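PDB 1DYS: endoglucanase from Humicola insolens, which hydrolyses internal beta-1,4-glucosidic bonds of cellulose as a family 6 glycoside hydrolase, helping to recycle plant biomass. Local coordinates for residues D92-E97 / I141-T146; N110-E115 / I135-A140; N154-Q159 / A197-T202; L187-K192 / S277-W282. All blocks are in the same frame, centred on the assembly; numbering follows the deposited sequence. Where two conformers were deposited one is given.

Contact 1. Residues D92-E97 / I141-T146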
loop_
_atom_site.group_PDB
_atom_site.type_symbol
_atom_site.label_atom_id
_atom_site.label_comp_id
_atom_site.label_asym_id
_atom_site.label_seq_id
_atom_site.Cartn_x
_atom_site.Cartn_y
_atom_site.Cartn_z
ATOM N N ASP A 92 -9.035 -7.696 -5.755
ATOM C CA ASP A 92 -8.259 -8.927 -5.678
ATOM C C ASP A 92 -8.768 -9.825 -4.548
ATOM O O ASP A 92 -8.031 -10.281 -3.682
ATOM C CB ASP A 92 -6.771 -8.643 -5.461
ATOM C CG ASP A 92 -6.184 -7.859 -6.619
ATOM O OD1 ASP A 92 -6.127 -8.473 -7.709
ATOM O OD2 ASP A 92 -5.793 -6.670 -6.519
ATOM N N CYS A 93 -10.065 -10.190 -4.673
ATOM C CA CYS A 93 -10.707 -10.849 -3.525
ATOM C C CYS A 93 -10.089 -12.161 -3.133
ATOM O O CYS A 93 -10.174 -12.648 -1.987
ATOM C CB CYS A 93 -12.222 -10.967 -3.768
ATOM S SG CYS A 93 -12.671 -12.096 -5.099
ATOM N N SER A 94 -9.440 -12.892 -4.058
ATOM C CA SER A 94 -8.880 -14.199 -3.758
ATOM C C SER A 94 -7.826 -14.172 -2.674
ATOM O O SER A 94 -7.663 -15.224 -2.035
ATOM C CB SER A 94 -8.355 -14.908 -5.002
ATOM O OG SER A 94 -9.440 -15.301 -5.841
ATOM N N ALA A 95 -7.239 -13.024 -2.335
ATOM C CA ALA A 95 -6.275 -12.941 -1.255
ATOM C C ALA A 95 -6.980 -12.755 0.088
ATOM O O ALA A 95 -6.331 -12.895 1.123
ATOM C CB ALA A 95 -5.310 -11.816 -1.572
ATOM N N GLY A 96 -8.301 -12.531 0.081
ATOM C CA GLY A 96 -9.046 -12.525 1.336
ATOM C C GLY A 96 -9.387 -11.209 1.973
ATOM O O GLY A 96 -10.156 -11.150 2.938
ATOM N N GLU A 97 -8.925 -10.117 1.359
ATOM C CA GLU A 97 -9.198 -8.768 1.869
ATOM C C GLU A 97 -8.929 -7.808 0.711
ATOM O O GLU A 97 -8.016 -8.113 -0.062
ATOM C CB GLU A 97 -8.239 -8.457 3.036
ATOM C CG GLU A 97 -8.272 -6.998 3.479
ATOM C CD GLU A 97 -7.214 -6.660 4.503
ATOM O OE1 GLU A 97 -6.158 -7.324 4.546
ATOM O OE2 GLU A 97 -7.444 -5.679 5.254
ATOM N N ILE A 141 -12.320 -9.913 -13.277
ATOM C CA ILE A 141 -13.048 -11.082 -13.857
ATOM C C ILE A 141 -12.420 -12.400 -13.528
ATOM O O ILE A 141 -13.110 -13.401 -13.254
ATOM C CB ILE A 141 -13.199 -10.810 -15.351
ATOM C CG1 ILE A 141 -14.206 -9.665 -15.512
ATOM C CG2 ILE A 141 -13.702 -12.047 -16.107
ATOM C CD1 ILE A 141 -14.337 -9.222 -16.951
ATOM N N GLY A 142 -11.091 -12.489 -13.446
ATOM C CA GLY A 142 -10.409 -13.715 -13.035
ATOM C C GLY A 142 -10.916 -14.137 -11.655
ATOM O O GLY A 142 -11.309 -15.279 -11.449
ATOM N N ASN A 143 -10.906 -13.211 -10.707
ATOM C CA ASN A 143 -11.353 -13.473 -9.338
ATOM C C ASN A 143 -12.830 -13.850 -9.303
ATOM O O ASN A 143 -13.232 -14.654 -8.445
ATOM C CB ASN A 143 -11.010 -12.235 -8.514
ATOM C CG ASN A 143 -9.588 -12.138 -8.011
ATOM O OD1 ASN A 143 -9.263 -12.821 -7.048
ATOM N ND2 ASN A 143 -8.800 -11.290 -8.658
ATOM N N MET A 144 -13.648 -13.314 -10.203
ATOM C CA MET A 144 -15.055 -13.665 -10.289
ATOM C C MET A 144 -15.292 -15.069 -10.845
ATOM O O MET A 144 -16.146 -15.780 -10.278
ATOM C CB MET A 144 -15.808 -12.696 -11.195
ATOM C CG MET A 144 -16.685 -11.671 -10.510
ATOM S SD MET A 144 -16.911 -10.298 -11.653
ATOM C CE MET A 144 -15.680 -9.147 -11.049
ATOM N N VAL A 145 -14.566 -15.494 -11.862
ATOM C CA VAL A 145 -14.696 -16.827 -12.441
ATOM C C VAL A 145 -14.173 -17.966 -11.587
ATOM O O VAL A 145 -14.722 -19.076 -11.555
ATOM C CB VAL A 145 -13.934 -16.923 -13.793
ATOM C CG1 VAL A 145 -13.722 -18.360 -14.261
ATOM C CG2 VAL A 145 -14.633 -16.130 -14.877
ATOM N N THR A 146 -13.003 -17.808 -10.997
ATOM C CA THR A 146 -12.380 -18.900 -10.255
ATOM C C THR A 146 -12.409 -18.676 -8.757
ATOM O O THR A 146 -11.947 -19.514 -7.982
ATOM C CB THR A 146 -10.942 -19.080 -10.778
ATOM O OG1 THR A 146 -10.241 -17.848 -10.520
ATOM C CG2 THR A 146 -10.924 -19.351 -12.275
HETATM O O HOH W 1 -5.918 -11.177 -7.898
HETATM O O HOH W 2 -9.150 -17.537 -7.668
#

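Contact 2. Residues N110-E115 / I135-A140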
loop_
_atom_site.group_PDB
_atom_site.type_symbol
_atom_site.label_atom_id
_atom_site.label_comp_id
_atom_site.label_asym_id
_atom_site.label_seq_id
_atom_site.Cartn_x
_atom_site.Cartn_y
_atom_site.Cartn_z
ATOM N N ASN A 110 -20.658 2.369 -2.662
ATOM C CA ASN A 110 -21.014 3.765 -2.846
ATOM C C ASN A 110 -19.795 4.666 -3.040
ATOM O O ASN A 110 -19.849 5.545 -3.902
ATOM C CB ASN A 110 -21.839 4.295 -1.655
ATOM C CG ASN A 110 -23.274 3.820 -1.764
ATOM O OD1 ASN A 110 -23.936 3.464 -0.773
ATOM N ND2 ASN A 110 -23.779 3.806 -2.993
ATOM N N ARG A 111 -18.721 4.463 -2.291
ATOM C CA ARG A 111 -17.497 5.265 -2.362
ATOM C C ARG A 111 -16.818 5.079 -3.744
ATOM O O ARG A 111 -16.345 6.046 -4.336
ATOM C CB ARG A 111 -16.534 4.938 -1.238
ATOM C CG ARG A 111 -17.049 5.123 0.192
ATOM C CD ARG A 111 -16.021 4.640 1.217
ATOM N NE ARG A 111 -16.436 5.126 2.554
ATOM C CZ ARG A 111 -15.807 4.751 3.674
ATOM N NH1 ARG A 111 -14.747 3.948 3.673
ATOM N NH2 ARG A 111 -16.269 5.240 4.825
ATOM N N TYR A 112 -16.843 3.834 -4.225
ATOM C CA TYR A 112 -16.327 3.562 -5.572
ATOM C C TYR A 112 -17.115 4.331 -6.629
ATOM O O TYR A 112 -16.515 4.961 -7.505
ATOM C CB TYR A 112 -16.439 2.099 -5.915
ATOM C CG TYR A 112 -15.859 1.615 -7.221
ATOM C CD1 TYR A 112 -14.495 1.472 -7.410
ATOM C CD2 TYR A 112 -16.717 1.260 -8.242
ATOM C CE1 TYR A 112 -14.018 0.979 -8.629
ATOM C CE2 TYR A 112 -16.236 0.756 -9.449
ATOM C CZ TYR A 112 -14.870 0.615 -9.620
ATOM O OH TYR A 112 -14.419 0.118 -10.824
ATOM N N LYS A 113 -18.459 4.288 -6.543
ATOM C CA LYS A 113 -19.163 5.123 -7.540
ATOM C C LYS A 113 -18.912 6.615 -7.400
ATOM O O LYS A 113 -18.618 7.305 -8.395
ATOM C CB LYS A 113 -20.680 4.907 -7.409
ATOM C CG LYS A 113 -21.055 3.455 -7.563
ATOM C CD LYS A 113 -22.587 3.306 -7.413
ATOM C CE LYS A 113 -22.986 1.912 -7.888
ATOM N NZ LYS A 113 -24.341 1.550 -7.398
ATOM N N ASN A 114 -19.140 7.170 -6.205
ATOM C CA ASN A 114 -19.163 8.610 -6.022
ATOM C C ASN A 114 -17.819 9.265 -5.825
ATOM O O ASN A 114 -17.672 10.412 -6.281
ATOM C CB ASN A 114 -20.089 8.915 -4.805
ATOM C CG ASN A 114 -21.470 8.321 -5.094
ATOM O OD1 ASN A 114 -21.997 8.457 -6.190
ATOM N ND2 ASN A 114 -22.076 7.624 -4.144
ATOM N N GLU A 115 -16.860 8.607 -5.215
ATOM C CA GLU A 115 -15.572 9.228 -4.956
ATOM C C GLU A 115 -14.485 8.777 -5.947
ATOM O O GLU A 115 -13.451 9.463 -5.916
ATOM C CB GLU A 115 -15.116 8.896 -3.523
ATOM C CG GLU A 115 -15.956 9.561 -2.441
ATOM C CD GLU A 115 -15.411 9.309 -1.042
ATOM O OE1 GLU A 115 -14.273 9.715 -0.709
ATOM O OE2 GLU A 115 -16.089 8.632 -0.250
ATOM N N ILE A 135 -8.196 0.641 -19.223
ATOM C CA ILE A 135 -8.227 -0.719 -18.815
ATOM C C ILE A 135 -9.042 -0.761 -17.522
ATOM O O ILE A 135 -8.752 -0.047 -16.567
ATOM C CB ILE A 135 -6.832 -1.319 -18.631
ATOM C CG1 ILE A 135 -6.254 -1.515 -20.040
ATOM C CG2 ILE A 135 -6.908 -2.599 -17.807
ATOM C CD1 ILE A 135 -4.859 -2.146 -20.039
ATOM N N LEU A 136 -10.061 -1.615 -17.587
ATOM C CA LEU A 136 -10.927 -1.683 -16.436
ATOM C C LEU A 136 -10.628 -2.882 -15.546
ATOM O O LEU A 136 -10.817 -4.047 -15.834
ATOM C CB LEU A 136 -12.402 -1.805 -16.826
ATOM C CG LEU A 136 -12.930 -0.699 -17.735
ATOM C CD1 LEU A 136 -14.191 -1.213 -18.404
ATOM C CD2 LEU A 136 -13.153 0.567 -16.924
ATOM N N GLU A 137 -10.260 -2.540 -14.319
ATOM C CA GLU A 137 -10.074 -3.404 -13.180
ATOM C C GLU A 137 -9.381 -4.732 -13.400
ATOM O O GLU A 137 -9.926 -5.856 -13.455
ATOM C CB GLU A 137 -11.469 -3.668 -12.546
ATOM C CG GLU A 137 -12.143 -2.415 -11.987
ATOM C CD GLU A 137 -11.437 -1.820 -10.752
ATOM O OE1 GLU A 137 -10.571 -2.498 -10.173
ATOM O OE2 GLU A 137 -11.848 -0.729 -10.355
ATOM N N PRO A 138 -8.074 -4.675 -13.537
ATOM C CA PRO A 138 -7.192 -5.818 -13.697
ATOM C C PRO A 138 -7.537 -6.918 -12.694
ATOM O O PRO A 138 -7.779 -6.763 -11.509
ATOM C CB PRO A 138 -5.775 -5.290 -13.458
ATOM C CG PRO A 138 -5.940 -3.851 -13.928
ATOM C CD PRO A 138 -7.320 -3.394 -13.475
ATOM N N ASP A 139 -7.618 -8.141 -13.207
ATOM C CA ASP A 139 -7.889 -9.403 -12.582
ATOM C C ASP A 139 -9.278 -9.526 -11.968
ATOM O O ASP A 139 -9.494 -10.542 -11.321
ATOM C CB ASP A 139 -6.827 -9.805 -11.527
ATOM C CG ASP A 139 -5.500 -10.047 -12.210
ATOM O OD1 ASP A 139 -5.550 -10.426 -13.421
ATOM O OD2 ASP A 139 -4.426 -9.916 -11.578
ATOM N N ALA A 140 -10.163 -8.525 -12.063
ATOM C CA ALA A 140 -11.463 -8.658 -11.376
ATOM C C ALA A 140 -12.220 -9.853 -11.957
ATOM O O ALA A 140 -12.746 -10.627 -11.192
ATOM C CB ALA A 140 -12.293 -7.384 -11.501
#

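Contact 3. Residues N154-Q159 / A197-T202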
loop_
_atom_site.group_PDB
_atom_site.type_symbol
_atom_site.label_atom_id
_atom_site.label_comp_id
_atom_site.label_asym_id
_atom_site.label_seq_id
_atom_site.Cartn_x
_atom_site.Cartn_y
_atom_site.Cartn_z
ATOM N N ASN A 154 -18.964 -13.564 -1.513
ATOM C CA ASN A 154 -19.658 -12.480 -0.873
ATOM C C ASN A 154 -19.525 -11.152 -1.609
ATOM O O ASN A 154 -20.315 -10.258 -1.341
ATOM C CB ASN A 154 -19.095 -12.240 0.543
ATOM C CG ASN A 154 -20.096 -12.725 1.569
ATOM O OD1 ASN A 154 -21.139 -12.091 1.741
ATOM N ND2 ASN A 154 -19.764 -13.828 2.219
ATOM N N ALA A 155 -18.474 -10.983 -2.383
ATOM C CA ALA A 155 -18.183 -9.755 -3.103
ATOM C C ALA A 155 -18.668 -9.728 -4.548
ATOM O O ALA A 155 -18.768 -8.691 -5.196
ATOM C CB ALA A 155 -16.644 -9.628 -3.132
ATOM N N ARG A 156 -18.977 -10.919 -5.063
ATOM C CA ARG A 156 -19.326 -11.128 -6.467
ATOM C C ARG A 156 -20.381 -10.161 -6.969
ATOM O O ARG A 156 -20.152 -9.376 -7.912
ATOM C CB ARG A 156 -19.762 -12.588 -6.675
ATOM C CG ARG A 156 -20.223 -12.934 -8.102
ATOM C CD ARG A 156 -20.407 -14.407 -8.312
ATOM N NE ARG A 156 -20.328 -15.052 -9.591
ATOM C CZ ARG A 156 -19.758 -14.752 -10.734
ATOM N NH1 ARG A 156 -19.101 -13.610 -10.841
ATOM N NH2 ARG A 156 -19.860 -15.555 -11.789
ATOM N N GLY A 157 -21.567 -10.177 -6.374
ATOM C CA GLY A 157 -22.703 -9.339 -6.721
ATOM C C GLY A 157 -22.395 -7.868 -6.880
ATOM O O GLY A 157 -22.473 -7.205 -7.927
ATOM N N PRO A 158 -21.943 -7.245 -5.783
ATOM C CA PRO A 158 -21.577 -5.845 -5.743
ATOM C C PRO A 158 -20.418 -5.554 -6.696
ATOM O O PRO A 158 -20.358 -4.471 -7.319
ATOM C CB PRO A 158 -21.181 -5.557 -4.275
ATOM C CG PRO A 158 -21.973 -6.640 -3.546
ATOM C CD PRO A 158 -21.888 -7.864 -4.456
ATOM N N GLN A 159 -19.500 -6.494 -6.871
ATOM C CA GLN A 159 -18.372 -6.169 -7.780
ATOM C C GLN A 159 -18.850 -6.097 -9.219
ATOM O O GLN A 159 -18.416 -5.232 -10.000
ATOM C CB GLN A 159 -17.186 -7.102 -7.595
ATOM C CG GLN A 159 -16.399 -6.888 -6.313
ATOM C CD GLN A 159 -15.229 -7.861 -6.252
ATOM O OE1 GLN A 159 -15.236 -8.909 -6.869
ATOM N NE2 GLN A 159 -14.203 -7.497 -5.503
ATOM N N ALA A 197 -16.455 -15.635 -20.770
ATOM C CA ALA A 197 -17.393 -14.898 -21.605
ATOM C C ALA A 197 -18.726 -14.633 -20.937
ATOM O O ALA A 197 -19.341 -13.598 -21.175
ATOM C CB ALA A 197 -17.626 -15.656 -22.924
ATOM N N GLN A 198 -19.173 -15.569 -20.096
ATOM C CA GLN A 198 -20.428 -15.442 -19.372
ATOM C C GLN A 198 -20.341 -14.277 -18.386
ATOM O O GLN A 198 -21.266 -13.486 -18.224
ATOM C CB GLN A 198 -20.770 -16.753 -18.638
ATOM C CG GLN A 198 -22.111 -16.656 -17.885
ATOM C CD GLN A 198 -23.196 -16.385 -18.931
ATOM O OE1 GLN A 198 -23.333 -17.227 -19.823
ATOM N NE2 GLN A 198 -23.898 -15.263 -18.866
ATOM N N GLU A 199 -19.178 -14.205 -17.718
ATOM C CA GLU A 199 -18.947 -13.099 -16.778
ATOM C C GLU A 199 -19.017 -11.758 -17.468
ATOM O O GLU A 199 -19.637 -10.813 -16.949
ATOM C CB GLU A 199 -17.612 -13.287 -16.070
ATOM C CG GLU A 199 -17.569 -12.853 -14.619
ATOM C CD GLU A 199 -18.828 -13.069 -13.814
ATOM O OE1 GLU A 199 -19.533 -14.082 -13.942
ATOM O OE2 GLU A 199 -19.108 -12.151 -12.992
ATOM N N VAL A 200 -18.371 -11.607 -18.630
ATOM C CA VAL A 200 -18.448 -10.380 -19.406
ATOM C C VAL A 200 -19.887 -10.113 -19.840
ATOM O O VAL A 200 -20.330 -8.974 -19.776
ATOM C CB VAL A 200 -17.487 -10.507 -20.610
ATOM C CG1 VAL A 200 -17.657 -9.368 -21.574
ATOM C CG2 VAL A 200 -16.039 -10.618 -20.118
ATOM N N ALA A 201 -20.595 -11.170 -20.296
ATOM C CA ALA A 201 -21.974 -10.899 -20.712
ATOM C C ALA A 201 -22.787 -10.370 -19.519
ATOM O O ALA A 201 -23.552 -9.419 -19.711
ATOM C CB ALA A 201 -22.663 -12.079 -21.364
ATOM N N THR A 202 -22.686 -10.979 -18.358
ATOM C CA THR A 202 -23.421 -10.535 -17.173
ATOM C C THR A 202 -23.072 -9.111 -16.796
ATOM O O THR A 202 -23.972 -8.332 -16.478
ATOM C CB THR A 202 -23.137 -11.484 -16.001
ATOM O OG1 THR A 202 -23.622 -12.782 -16.354
ATOM C CG2 THR A 202 -23.773 -11.008 -14.707
#

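Contact 4. Residues L187-K192 / S277-W282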
loop_
_atom_site.group_PDB
_atom_site.type_symbol
_atom_site.label_atom_id
_atom_site.label_comp_id
_atom_site.label_asym_id
_atom_site.label_seq_id
_atom_site.Cartn_x
_atom_site.Cartn_y
_atom_site.Cartn_z
ATOM N N LEU A 187 -7.380 -17.886 -17.337
ATOM C CA LEU A 187 -8.671 -18.042 -17.972
ATOM C C LEU A 187 -8.633 -18.567 -19.412
ATOM O O LEU A 187 -9.700 -18.573 -20.050
ATOM C CB LEU A 187 -9.362 -16.673 -18.010
ATOM C CG LEU A 187 -9.597 -16.003 -16.648
ATOM C CD1 LEU A 187 -10.329 -14.679 -16.814
ATOM C CD2 LEU A 187 -10.361 -16.966 -15.764
ATOM N N GLY A 188 -7.453 -18.961 -19.831
ATOM C CA GLY A 188 -7.252 -19.449 -21.202
ATOM C C GLY A 188 -7.486 -20.939 -21.369
ATOM O O GLY A 188 -7.551 -21.405 -22.506
ATOM N N TRP A 189 -7.556 -21.683 -20.284
ATOM C CA TRP A 189 -7.849 -23.111 -20.375
ATOM C C TRP A 189 -9.184 -23.338 -21.059
ATOM O O TRP A 189 -10.088 -22.520 -21.036
ATOM C CB TRP A 189 -7.997 -23.698 -18.962
ATOM C CG TRP A 189 -6.698 -23.471 -18.235
ATOM C CD1 TRP A 189 -6.437 -22.481 -17.327
ATOM C CD2 TRP A 189 -5.496 -24.221 -18.390
ATOM N NE1 TRP A 189 -5.131 -22.598 -16.894
ATOM C CE2 TRP A 189 -4.537 -23.649 -17.532
ATOM C CE3 TRP A 189 -5.136 -25.323 -19.192
ATOM C CZ2 TRP A 189 -3.239 -24.150 -17.425
ATOM C CZ3 TRP A 189 -3.845 -25.808 -19.063
ATOM C CH2 TRP A 189 -2.905 -25.226 -18.202
ATOM N N ALA A 190 -9.318 -24.545 -21.602
ATOM C CA ALA A 190 -10.573 -24.946 -22.237
ATOM C C ALA A 190 -11.800 -24.730 -21.380
ATOM O O ALA A 190 -12.765 -24.099 -21.808
ATOM C CB ALA A 190 -10.406 -26.444 -22.549
ATOM N N ASP A 191 -11.826 -25.252 -20.160
ATOM C CA ASP A 191 -12.954 -25.122 -19.250
ATOM C C ASP A 191 -13.118 -23.727 -18.653
ATOM O O ASP A 191 -14.040 -23.590 -17.847
ATOM C CB ASP A 191 -12.841 -26.148 -18.123
ATOM C CG ASP A 191 -11.854 -25.805 -17.027
ATOM O OD1 ASP A 191 -10.910 -25.004 -17.221
ATOM O OD2 ASP A 191 -12.020 -26.364 -15.911
ATOM N N LYS A 192 -12.273 -22.752 -18.994
ATOM C CA LYS A 192 -12.396 -21.412 -18.493
ATOM C C LYS A 192 -12.816 -20.358 -19.500
ATOM O O LYS A 192 -13.289 -19.313 -19.051
ATOM C CB LYS A 192 -11.056 -20.872 -17.942
ATOM C CG LYS A 192 -10.569 -21.610 -16.711
ATOM C CD LYS A 192 -11.454 -21.255 -15.526
ATOM C CE LYS A 192 -11.959 -22.521 -14.858
ATOM N NZ LYS A 192 -10.823 -23.428 -14.534
ATOM N N SER A 277 8.436 -22.102 -12.988
ATOM C CA SER A 277 8.190 -23.534 -13.067
ATOM C C SER A 277 6.706 -23.823 -13.014
ATOM O O SER A 277 6.203 -24.906 -13.334
ATOM C CB SER A 277 8.931 -24.243 -11.912
ATOM O OG SER A 277 8.641 -23.580 -10.692
ATOM N N GLU A 278 5.929 -22.812 -12.600
ATOM C CA GLU A 278 4.483 -22.896 -12.499
ATOM C C GLU A 278 3.908 -21.655 -13.182
ATOM O O GLU A 278 4.438 -20.558 -12.963
ATOM C CB GLU A 278 4.031 -22.958 -11.048
ATOM C CG GLU A 278 4.769 -23.902 -10.122
ATOM C CD GLU A 278 3.951 -25.083 -9.647
ATOM O OE1 GLU A 278 2.751 -24.889 -9.360
ATOM O OE2 GLU A 278 4.499 -26.208 -9.554
ATOM N N TRP A 279 2.830 -21.800 -13.951
ATOM C CA TRP A 279 2.305 -20.645 -14.678
ATOM C C TRP A 279 1.745 -19.564 -13.768
ATOM O O TRP A 279 1.776 -18.384 -14.097
ATOM C CB TRP A 279 1.198 -21.096 -15.623
ATOM C CG TRP A 279 0.985 -20.239 -16.839
ATOM C CD1 TRP A 279 1.457 -18.990 -17.121
ATOM C CD2 TRP A 279 0.233 -20.663 -17.979
ATOM N NE1 TRP A 279 1.035 -18.610 -18.369
ATOM C CE2 TRP A 279 0.286 -19.615 -18.917
ATOM C CE3 TRP A 279 -0.484 -21.829 -18.293
ATOM C CZ2 TRP A 279 -0.388 -19.707 -20.137
ATOM C CZ3 TRP A 279 -1.146 -21.925 -19.495
ATOM C CH2 TRP A 279 -1.084 -20.859 -20.407
ATOM N N GLY A 280 1.312 -19.933 -12.573
ATOM C CA GLY A 280 0.708 -18.966 -11.652
ATOM C C GLY A 280 1.723 -18.115 -10.916
ATOM O O GLY A 280 1.289 -17.209 -10.192
ATOM N N GLN A 281 3.015 -18.335 -11.064
ATOM C CA GLN A 281 4.028 -17.470 -10.442
ATOM C C GLN A 281 3.893 -16.053 -10.995
ATOM O O GLN A 281 3.710 -15.864 -12.200
ATOM C CB GLN A 281 5.447 -17.992 -10.643
ATOM C CG GLN A 281 5.801 -19.217 -9.801
ATOM C CD GLN A 281 7.153 -19.737 -10.272
ATOM O OE1 GLN A 281 7.214 -20.517 -11.222
ATOM N NE2 GLN A 281 8.233 -19.287 -9.648
ATOM N N TRP A 282 3.888 -15.045 -10.113
ATOM C CA TRP A 282 3.646 -13.670 -10.549
ATOM C C TRP A 282 4.535 -12.579 -9.981
ATOM O O TRP A 282 4.445 -11.440 -10.482
ATOM C CB TRP A 282 2.195 -13.283 -10.117
ATOM C CG TRP A 282 2.044 -13.462 -8.632
ATOM C CD1 TRP A 282 1.731 -14.623 -7.965
ATOM C CD2 TRP A 282 2.243 -12.467 -7.612
ATOM N NE1 TRP A 282 1.751 -14.410 -6.609
ATOM C CE2 TRP A 282 2.048 -13.087 -6.370
ATOM C CE3 TRP A 282 2.530 -11.101 -7.647
ATOM C CZ2 TRP A 282 2.157 -12.404 -5.154
ATOM C CZ3 TRP A 282 2.660 -10.429 -6.446
ATOM C CH2 TRP A 282 2.470 -11.068 -5.207
#

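Contact 1. Residues D92-E97 / I141-T146
Asn143, on the helix 140-146, meets Asp92, Cys93 and Ser94 of the opposing loop, and its amide does nearly all the joining. Direct hydrogen bonds come first. Ser94 N donates to Asn143 OD1 over 3.0 Å with an N-H...O angle of 150°, arriving well above the amide plane. In the one of two Ser94 conformers described here, Ser94 OG also donates to Asn143 OD1, over 2.8 Å and from the opposite face. A chi1 of -82° sets Asn143 CG beside its backbone N and directs the amide off the helix at residues 92-94. Its other end, ND2, donates to Asp139 O; this bond and the one from Ser94 N together help to set the amide's rotation, and the hydroxyl adds its hold in that conformer.

Water carries the second kind of link. One molecule donates to Asp92 OD1 at 2.7 Å and accepts from Asn143 ND2 at 3.0 Å, bridging a carboxylate and an amide whose planes stand 70° apart. In the same Ser94 conformer, a second water donates to Ser94 OG and Thr146 OG1. Asp92 OD2 is taken by Ser99 and Tyr86.

Apolar packing is slight: Cys93 SG, disulfide-bonded to Cys152, rests against Asn143 CB at 3.8 Å. With an alanine here, the Ser94 N-H would probably lose its acceptor and the water at Asp92 OD1 its amide partner.

The result is a polar link at the active site, with the 3-10 turn 93-95 receiving the amide, between the loop carrying Asp92 and the helix that follows Asp139, the residues assigned as proton donors in this cellulase.

Contact 2. Residues N110-E115 / I135-A140
Tyr112 and Glu137 meet through a single short hydrogen bond, reaching from opposite directions across two backbones whose nearest CA atoms, those of the same two residues, lie 12.1 Å apart. The bond runs from Tyr112 OH to Glu137 OE2 at 2.7 Å. The phenol comes to the anti side of that oxygen, 26° out of the carboxylate plane, and ring and carboxylate planes are turned 49° from each other. Tyr112 can span the distance because its CG lies anti to the backbone N (chi1 -175°), carrying the ring off helix 108-126 toward the strand end, while the Glu137 chain bends at chi2.

Glu137 OE2 lies near the ring plane, at the CE1 edge of Tyr112, and the ring packs on Leu85 and Ala162. Both residues are buried, and OE2 has a further donor in Asn87 N. A phenylalanine in place of Tyr112 would probably cost Glu137 OE2 one of its two donors within a buried setting.

Topologically this is a beta-alpha-beta crossover: helix 108-126 connects the adjacent parallel strands 79-85 and 132-136, and Tyr112 packs on the first and bonds just past the end of the second. There Glu137 starts the type II turn Glu137-Ala140 that contains Asp139, at the active-site end of the distorted barrel known for family 6 cellulases.

Contact 3. Residues N154-Q159 / A197-T202
Arg156 and Glu199 are brought together end-on by one extended and one folded side chain. In Arg156, CG lies anti to the backbone N (chi1 177°) and the chain stays stretched from CG to NE, so the guanidinium travels far from its own helix. Glu199 does the reverse: it bends at chi2, and its first torsion is off the staggered positions (chi1 -144°), consistent with the carboxylate being drawn round to its partner. The reach is needed, for the CA atoms of Arg156 and Glu199 are 10.5 Å apart.

The grip is two-pronged. Arg156 NH1 donates to Glu199 OE2 at 2.6 Å, and Arg156 NH2 donates to Glu199 OE1, also at 2.6 Å, forming a bidentate salt bridge. It is not flat, however: guanidinium and carboxylate planes are 30° apart, and each nitrogen meets its oxygen from above the carboxylate plane, with clearly bent bonds. Both bonds are short, and their exact lengths are best taken with reserve. Glu199 OE2 has another donor in Gln160 NE2, so a second residue of the arginine's helix helps to hold the carboxylate in place.

Helix 150-169 and helix 190-207 flank strand 175-180 in the sequence, and the bridge ties them side by side. Helix 140-146 also touches both, with Met144 packing on Arg156 and Glu199 and Ile141 on Glu199 and Val200, while helix 243-255 covers Val200 through Met254.

Contact 4. Residues L187-K192 / S277-W282
Trp189 and Trp279 touch from a loop running into a weakly bonded helical turn and from a beta turn, respectively. Trp189 is extended and sits near the start of helix 190-207, where its carbonyl oxygen accepts from Lys192 N at 3.0 Å. Trp279 follows Glu278 in the type I turn Glu278-Gln281, closed by a bond of 3.3 Å from Gln281 N to Glu278 O. The side chain of Gln281 braces this loop from within: its OE1 accepts from Ser277 N in the carbonyl plane at 2.7 Å and from Glu278 N at 3.0 Å.

Between the segments the two indoles form an offset edge-to-face pair, with the edge of Trp279 directed at the face of Trp189. The six-membered rings have their centroids 5.5 Å apart and planes at 73°. The closest carbons are Trp189 CZ2 and Trp279 CZ3 at 3.7 Å, and Trp279 CE3 lies equally near Trp189 CZ2.

The Trp279 loop probably borders the substrate-binding cleft of the family 6 fold: Asn183 and Asn222, which are assigned to substrate binding, lie close to the side chain of Trp279, and Trp282, in the same loop, is assigned that role too.

With CG anti to its backbone N (chi1 -153°), Trp279 turns its benzene half toward Trp189, while its NE1 donates to Asn224 OD1. Trp189 NE1 donates to Gly185 O, so each indole is held by a polar bond as well as by its neighbour. The ring of Tyr234 also meets Trp279.

Contact 2 is buried and relies on one short polar bond between two enclosed side chains; contacts 1 and 3 are partly buried, the former using an amide and bridging waters, the latter a salt bridge; contact 4, at the surface, is purely aromatic. Helix 140-146 is the common hub: it supplies one side of contact 1, follows directly on the turn of contact 2, packs Met144 and Ile141 on the residues of contact 3, and touches Leu187 and Lys192 of contact 4. Helix 190-207 holds Glu199 of contact 3 and starts close to Trp189 of contact 4; the segments of these two contacts alternate along the chain, with centres about 20 Å apart.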